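PDB 5ZB2: DNA repair protein RAD7 from Saccharomyces cerevisiae, which acts in the global genome repair complex that promotes nucleotide excision repair of damaged, nontranscribed DNA, and binds Elc1. Local coordinates for residues L70-D75 with K93-F98; L76-F81 with H101-S106. All blocks are in the same frame, centred on the assembly; numbering follows the deposited sequence.

Contact 1 (L70-D75 with K93-F98); sequences LFLKTD and KTLAIF. With 9FO (3,6,9,12,15,18,21,24,27,30,33,36,39,42,45,48,51,54,57-nonadecaoxanonapentacontane-1,59-diol), chain K.
Phe98 fits against Leu72 and Lys73 and has the most surface buried here. Two different branches of Leu72 are used. CD1 comes to the ring at Phe98 CD2 and also meets the methyl of Thr94. Leu72 CD2 turns to the helix backbone, 3.9 Å from Leu95 CA, and to Phe98 CB. The Lys73 chain is bent at chi2 and chi3 (both -54°), which brings its CD to 3.5 Å from Phe98 CD1, oblique to the ring. Ile97 CG2 lies over the centre of one ring face, and 9FO CAX comes within 3.8 Å of Phe98 CZ. One backbone bond ties the segments: Lys73 N donates to Phe98 O at 2.9 Å, bent to 144° at the hydrogen. Lys73 NZ pairs with Asp28, and a water links it to Ile97 O. The bound polyether 9FO also touches Thr94 and Ile97. The contact joins the loop before strand 78-81 to helix 89-98 of the leucine-rich repeat domain. Phe35 of the long helix 8-41 touches Leu72 and Lys73, while Tyr120 and Lys124 of helix 115-124 pack on Ile97.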
# COMPACT_ATOMS: atom_id res chain seq x y z
N LEU A 70 -0.33 2.85 -16.89
CA LEU A 70 -0.15 2.52 -18.31
C LEU A 70 0.73 1.29 -18.51
O LEU A 70 0.66 0.66 -19.57
CB LEU A 70 0.46 3.72 -19.04
CG LEU A 70 -0.34 5.03 -18.95
CD1 LEU A 70 0.53 6.24 -19.28
CD2 LEU A 70 -1.54 4.96 -19.89
N PHE A 71 1.54 0.94 -17.52
CA PHE A 71 2.54 -0.11 -17.66
C PHE A 71 2.17 -1.39 -16.91
O PHE A 71 3.01 -2.28 -16.79
CB PHE A 71 3.90 0.40 -17.17
CG PHE A 71 4.35 1.66 -17.84
CD1 PHE A 71 3.95 2.90 -17.36
CD2 PHE A 71 5.16 1.62 -18.96
CE1 PHE A 71 4.36 4.06 -17.98
CE2 PHE A 71 5.58 2.78 -19.58
CZ PHE A 71 5.18 4.00 -19.09
N LEU A 72 0.94 -1.49 -16.41
CA LEU A 72 0.56 -2.61 -15.55
C LEU A 72 -0.14 -3.70 -16.35
O LEU A 72 -0.85 -3.44 -17.33
CB LEU A 72 -0.35 -2.13 -14.41
CG LEU A 72 0.26 -1.13 -13.43
CD1 LEU A 72 -0.76 -0.76 -12.35
CD2 LEU A 72 1.53 -1.66 -12.79
N LYS A 73 0.05 -4.94 -15.90
CA LYS A 73 -0.56 -6.12 -16.51
C LYS A 73 -0.22 -6.22 -18.00
O LYS A 73 -1.09 -6.30 -18.87
CB LYS A 73 -2.08 -6.12 -16.29
CG LYS A 73 -2.51 -6.37 -14.84
CD LYS A 73 -1.91 -7.65 -14.26
CE LYS A 73 -2.19 -8.88 -15.11
NZ LYS A 73 -1.52 -10.10 -14.57
N THR A 74 1.08 -6.21 -18.28
CA THR A 74 1.61 -6.48 -19.62
C THR A 74 2.52 -7.70 -19.55
O THR A 74 2.89 -8.16 -18.47
CB THR A 74 2.38 -5.27 -20.17
OG1 THR A 74 3.67 -5.20 -19.57
CG2 THR A 74 1.62 -3.97 -19.90
N ASP A 75 2.88 -8.22 -20.72
CA ASP A 75 3.84 -9.31 -20.81
C ASP A 75 5.26 -8.81 -21.03
O ASP A 75 6.11 -9.57 -21.50
CB ASP A 75 3.43 -10.30 -21.91
CG ASP A 75 3.35 -9.65 -23.27
OD1 ASP A 75 2.98 -8.46 -23.34
OD2 ASP A 75 3.64 -10.33 -24.28
N LYS A 93 5.32 -1.27 -5.10
CA LYS A 93 4.66 -2.51 -4.71
C LYS A 93 3.63 -2.94 -5.75
O LYS A 93 3.53 -4.13 -6.07
CB LYS A 93 4.00 -2.33 -3.34
CG LYS A 93 5.00 -2.19 -2.19
CD LYS A 93 4.45 -1.36 -1.02
CE LYS A 93 3.27 -2.04 -0.33
NZ LYS A 93 2.74 -1.23 0.80
N THR A 94 2.87 -1.99 -6.30
CA THR A 94 1.85 -2.34 -7.28
C THR A 94 2.49 -2.84 -8.57
O THR A 94 2.02 -3.82 -9.17
CB THR A 94 0.93 -1.15 -7.56
OG1 THR A 94 0.36 -0.68 -6.33
CG2 THR A 94 -0.19 -1.53 -8.51
N LEU A 95 3.55 -2.17 -9.02
CA LEU A 95 4.29 -2.63 -10.19
C LEU A 95 4.70 -4.09 -10.04
O LEU A 95 4.49 -4.91 -10.94
CB LEU A 95 5.51 -1.74 -10.42
CG LEU A 95 6.45 -2.14 -11.56
CD1 LEU A 95 5.76 -1.95 -12.91
CD2 LEU A 95 7.74 -1.34 -11.50
N ALA A 96 5.30 -4.43 -8.90
CA ALA A 96 5.75 -5.80 -8.68
C ALA A 96 4.58 -6.78 -8.72
O ALA A 96 4.70 -7.88 -9.26
CB ALA A 96 6.48 -5.91 -7.34
N ILE A 97 3.43 -6.39 -8.16
CA ILE A 97 2.28 -7.29 -8.12
C ILE A 97 1.75 -7.54 -9.53
O ILE A 97 1.35 -8.66 -9.86
CB ILE A 97 1.19 -6.72 -7.19
CG1 ILE A 97 1.67 -6.76 -5.73
CG2 ILE A 97 -0.12 -7.48 -7.34
CD1 ILE A 97 1.96 -8.15 -5.19
N PHE A 98 1.75 -6.51 -10.38
CA PHE A 98 1.07 -6.57 -11.67
C PHE A 98 2.03 -6.69 -12.86
O PHE A 98 1.61 -6.46 -14.00
CB PHE A 98 0.19 -5.33 -11.84
CG PHE A 98 -1.07 -5.35 -11.02
CD1 PHE A 98 -1.87 -6.48 -10.98
CD2 PHE A 98 -1.46 -4.23 -10.30
CE1 PHE A 98 -3.03 -6.49 -10.23
CE2 PHE A 98 -2.62 -4.24 -9.55
CZ PHE A 98 -3.41 -5.38 -9.52
OAA 9FO K . -2.29 -11.43 2.03
CAB 9FO K . -2.64 -10.87 0.79
CAC 9FO K . -4.12 -10.47 0.81
OAD 9FO K . -4.60 -10.33 -0.50
CAE 9FO K . -4.21 -9.16 -1.15
CAF 9FO K . -4.45 -9.32 -2.65
OAG 9FO K . -3.53 -8.52 -3.35
CAH 9FO K . -2.26 -9.08 -3.46
CAI 9FO K . -1.23 -7.98 -3.27
OAJ 9FO K . -1.02 -7.81 -1.90
CAK 9FO K . -0.85 -6.48 -1.49
CAL 9FO K . -1.00 -6.40 0.02
OAM 9FO K . -1.81 -5.31 0.36
CAN 9FO K . -2.65 -5.54 1.44
CAO 9FO K . -3.86 -6.34 0.97
OAP 9FO K . -5.03 -5.61 1.21
CAQ 9FO K . -6.17 -6.17 0.61
CAR 9FO K . -6.18 -5.81 -0.87
OAS 9FO K . -7.44 -6.04 -1.41
CAT 9FO K . -7.42 -6.48 -2.74
CAU 9FO K . -6.84 -5.41 -3.67
OAV 9FO K . -5.74 -5.95 -4.35
CAW 9FO K . -5.03 -5.01 -5.12
CAX 9FO K . -3.81 -5.69 -5.73
OAY 9FO K . -2.66 -5.39 -5.00
CAZ 9FO K . -2.14 -4.11 -5.22
CBA 9FO K . -0.76 -4.01 -4.58
OBB 9FO K . -0.70 -2.93 -3.69
CBC 9FO K . -0.97 -3.23 -2.35
CBD 9FO K . -0.64 -2.01 -1.50
OBE 9FO K . -1.71 -1.11 -1.55
CBF 9FO K . -1.31 0.21 -1.72
CBG 9FO K . -2.54 1.12 -1.66
OBH 9FO K . -3.69 0.35 -1.90
CBI 9FO K . -4.77 1.06 -2.45
CBJ 9FO K . -5.70 0.10 -3.17
OBK 9FO K . -6.12 0.69 -4.37
CBL 9FO K . -6.13 -0.15 -5.49
CBM 9FO K . -6.02 0.69 -6.75
OBN 9FO K . -5.79 -0.14 -7.85
CBO 9FO K . -4.44 -0.32 -8.18
CBP 9FO K . -3.92 0.88 -8.98
OBQ 9FO K . -2.54 0.99 -8.75
CBR 9FO K . -1.99 2.26 -8.88
CBS 9FO K . -0.75 2.30 -8.00
OBT 9FO K . -0.75 3.49 -7.26
CBU 9FO K . -0.15 3.39 -6.00
CBV 9FO K . -0.68 4.51 -5.12
OBW 9FO K . -1.86 4.09 -4.51
CBX 9FO K . -2.47 5.06 -3.71
CBY 9FO K . -3.92 4.66 -3.43
OBZ 9FO K . -4.54 4.23 -4.61
CCA 9FO K . -5.76 4.85 -4.87
CCB 9FO K . -6.52 4.07 -5.94
OCC 9FO K . -6.19 4.49 -7.24
CCD 9FO K . -4.86 4.32 -7.64
CCE 9FO K . -4.12 5.63 -7.38
OCF 9FO K . -3.42 6.04 -8.52
CCG 9FO K . -2.42 7.00 -8.26
CCH 9FO K . -2.96 8.13 -7.38
OCI 9FO K . -2.18 9.28 -7.56
O HOH W 1 -0.19 -9.78 -11.83

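Contact 2 (L76-F81 with H101-S106); sequences LKRLTF and HLTELS
Lys77 meets the turn at Leu102 and Thr103 mainly through its backbone oxygen. This residue, Ser106 and Leu79 have the most surface buried by the contact. Lys77 O takes two N-H groups: Thr103 N at 2.9 Å, in the carbonyl plane on a lone pair, and Glu104 N at 3.2 Å. The aliphatic start of the Lys77 side chain lies against His101 O, with CG at 3.6 Å. Leu79 bonds to strand 104-106 through both its N and its O. Leu79 N donates to Glu104 O, and Leu79 O accepts from Ser106 N at 3.0 Å. Leu79 and Leu105 are bridged and point to the same face; with CG anti to the backbone N in both (chi1 177° in Leu79), the side chains run side by side, Leu79 CD2 4.0 Å from Leu105 CD1. Leu102 CD2 reaches Leu79 CB. Ser106 sends its O to Phe81 N in a nearly straight bond of 173°, while its CB packs against Thr80 OG1. Ser106 OG bonds to Gln108. Arg78 lies alongside Glu104; Arg78 CD is 3.3 Å from Glu104 OE1, but the charges stay beyond salt-bridge range. These parallel strands are neighbouring rungs of the leucine-rich repeat solenoid. Strand 130-134 continues the pairing beyond 104-108, and Asn51 of helix 50-59 bonds the backbone of Arg78 and Thr80.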
# COMPACT_ATOMS: atom_id res chain seq x y z
N LEU A 76 5.53 -7.55 -20.71
CA LEU A 76 6.86 -6.99 -20.90
C LEU A 76 7.86 -7.66 -19.96
O LEU A 76 7.53 -8.01 -18.82
CB LEU A 76 6.82 -5.48 -20.64
CG LEU A 76 8.09 -4.67 -20.93
CD1 LEU A 76 8.49 -4.76 -22.39
CD2 LEU A 76 7.88 -3.22 -20.52
N LYS A 77 9.08 -7.85 -20.45
CA LYS A 77 10.14 -8.51 -19.68
C LYS A 77 11.23 -7.57 -19.20
O LYS A 77 11.75 -7.75 -18.11
CB LYS A 77 10.77 -9.62 -20.53
CG LYS A 77 9.82 -10.78 -20.83
CD LYS A 77 10.16 -11.47 -22.14
CE LYS A 77 11.51 -12.17 -22.08
NZ LYS A 77 11.51 -13.32 -21.13
N ARG A 78 11.57 -6.56 -20.00
CA ARG A 78 12.62 -5.60 -19.65
C ARG A 78 12.00 -4.21 -19.60
O ARG A 78 11.51 -3.71 -20.62
CB ARG A 78 13.76 -5.65 -20.67
CG ARG A 78 14.39 -7.03 -20.82
CD ARG A 78 15.48 -7.04 -21.88
NE ARG A 78 14.96 -6.68 -23.20
CZ ARG A 78 15.71 -6.54 -24.29
NH1 ARG A 78 17.02 -6.72 -24.22
NH2 ARG A 78 15.15 -6.21 -25.44
N LEU A 79 12.02 -3.60 -18.42
CA LEU A 79 11.44 -2.28 -18.20
C LEU A 79 12.50 -1.34 -17.64
O LEU A 79 13.23 -1.72 -16.71
CB LEU A 79 10.24 -2.36 -17.25
CG LEU A 79 9.59 -1.02 -16.89
CD1 LEU A 79 9.01 -0.34 -18.13
CD2 LEU A 79 8.51 -1.22 -15.83
N THR A 80 12.56 -0.13 -18.19
CA THR A 80 13.46 0.92 -17.71
C THR A 80 12.64 2.16 -17.42
O THR A 80 11.86 2.61 -18.26
CB THR A 80 14.54 1.24 -18.76
OG1 THR A 80 15.37 0.09 -18.96
CG2 THR A 80 15.41 2.41 -18.32
N PHE A 81 12.81 2.71 -16.21
CA PHE A 81 12.23 3.99 -15.81
C PHE A 81 13.38 4.95 -15.55
O PHE A 81 14.16 4.75 -14.61
CB PHE A 81 11.36 3.84 -14.55
CG PHE A 81 9.99 3.26 -14.79
CD1 PHE A 81 9.44 3.18 -16.06
CD2 PHE A 81 9.23 2.81 -13.72
CE1 PHE A 81 8.17 2.66 -16.26
CE2 PHE A 81 7.97 2.29 -13.91
CZ PHE A 81 7.44 2.21 -15.18
N HIS A 101 6.04 -10.94 -15.21
CA HIS A 101 6.90 -11.46 -16.27
C HIS A 101 8.24 -10.74 -16.36
O HIS A 101 9.01 -11.02 -17.28
CB HIS A 101 6.18 -11.37 -17.62
CG HIS A 101 4.86 -12.07 -17.64
ND1 HIS A 101 4.74 -13.42 -17.93
CD2 HIS A 101 3.60 -11.62 -17.41
CE1 HIS A 101 3.46 -13.76 -17.87
NE2 HIS A 101 2.75 -12.69 -17.56
N LEU A 102 8.54 -9.84 -15.43
CA LEU A 102 9.76 -9.04 -15.53
C LEU A 102 10.99 -9.88 -15.21
O LEU A 102 11.01 -10.67 -14.26
CB LEU A 102 9.69 -7.84 -14.58
CG LEU A 102 8.78 -6.69 -14.99
CD1 LEU A 102 8.70 -5.66 -13.87
CD2 LEU A 102 9.26 -6.03 -16.28
N THR A 103 12.03 -9.70 -16.03
CA THR A 103 13.34 -10.27 -15.78
C THR A 103 14.42 -9.22 -15.58
O THR A 103 15.41 -9.49 -14.91
CB THR A 103 13.76 -11.18 -16.95
OG1 THR A 103 13.88 -10.40 -18.15
CG2 THR A 103 12.73 -12.27 -17.17
N GLU A 104 14.24 -8.03 -16.15
CA GLU A 104 15.20 -6.94 -16.03
C GLU A 104 14.44 -5.68 -15.68
O GLU A 104 13.46 -5.34 -16.35
CB GLU A 104 16.00 -6.75 -17.32
CG GLU A 104 16.62 -8.03 -17.84
CD GLU A 104 17.55 -7.80 -19.01
OE1 GLU A 104 17.65 -6.65 -19.48
OE2 GLU A 104 18.18 -8.78 -19.46
N LEU A 105 14.89 -4.98 -14.64
CA LEU A 105 14.22 -3.77 -14.18
C LEU A 105 15.27 -2.73 -13.82
O LEU A 105 16.22 -3.02 -13.09
CB LEU A 105 13.33 -4.06 -12.96
CG LEU A 105 12.53 -2.87 -12.41
CD1 LEU A 105 11.52 -2.37 -13.43
CD2 LEU A 105 11.84 -3.28 -11.13
N SER A 106 15.09 -1.52 -14.34
CA SER A 106 15.97 -0.40 -14.05
C SER A 106 15.14 0.73 -13.48
O SER A 106 14.24 1.24 -14.16
CB SER A 106 16.72 0.05 -15.30
OG SER A 106 17.52 1.19 -15.01
O HOH W 2 5.19 -8.30 -16.96

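Overall arrangement
The two contacts alternate along the chain: contact 1 holds helix 89-98, which connects the two strands of contact 2. Contact 1 is buried and holds the helix side; contact 2 is partly buried and holds the strand side. Their chemistry differs accordingly. Contact 1 relies on apolar side chains with a single direct backbone bond, whereas contact 2 relies on regular backbone pairing and buries about twice the surface. They meet where Leu95 CD1 packs on Leu79 CD2, 4.1 Å away, and where the Phe71 and Phe81 rings stack edge-to-face. The leucine face of the strands thus turns to the helix, while Arg78, Thr80, Glu104 and Ser106 occupy the other face.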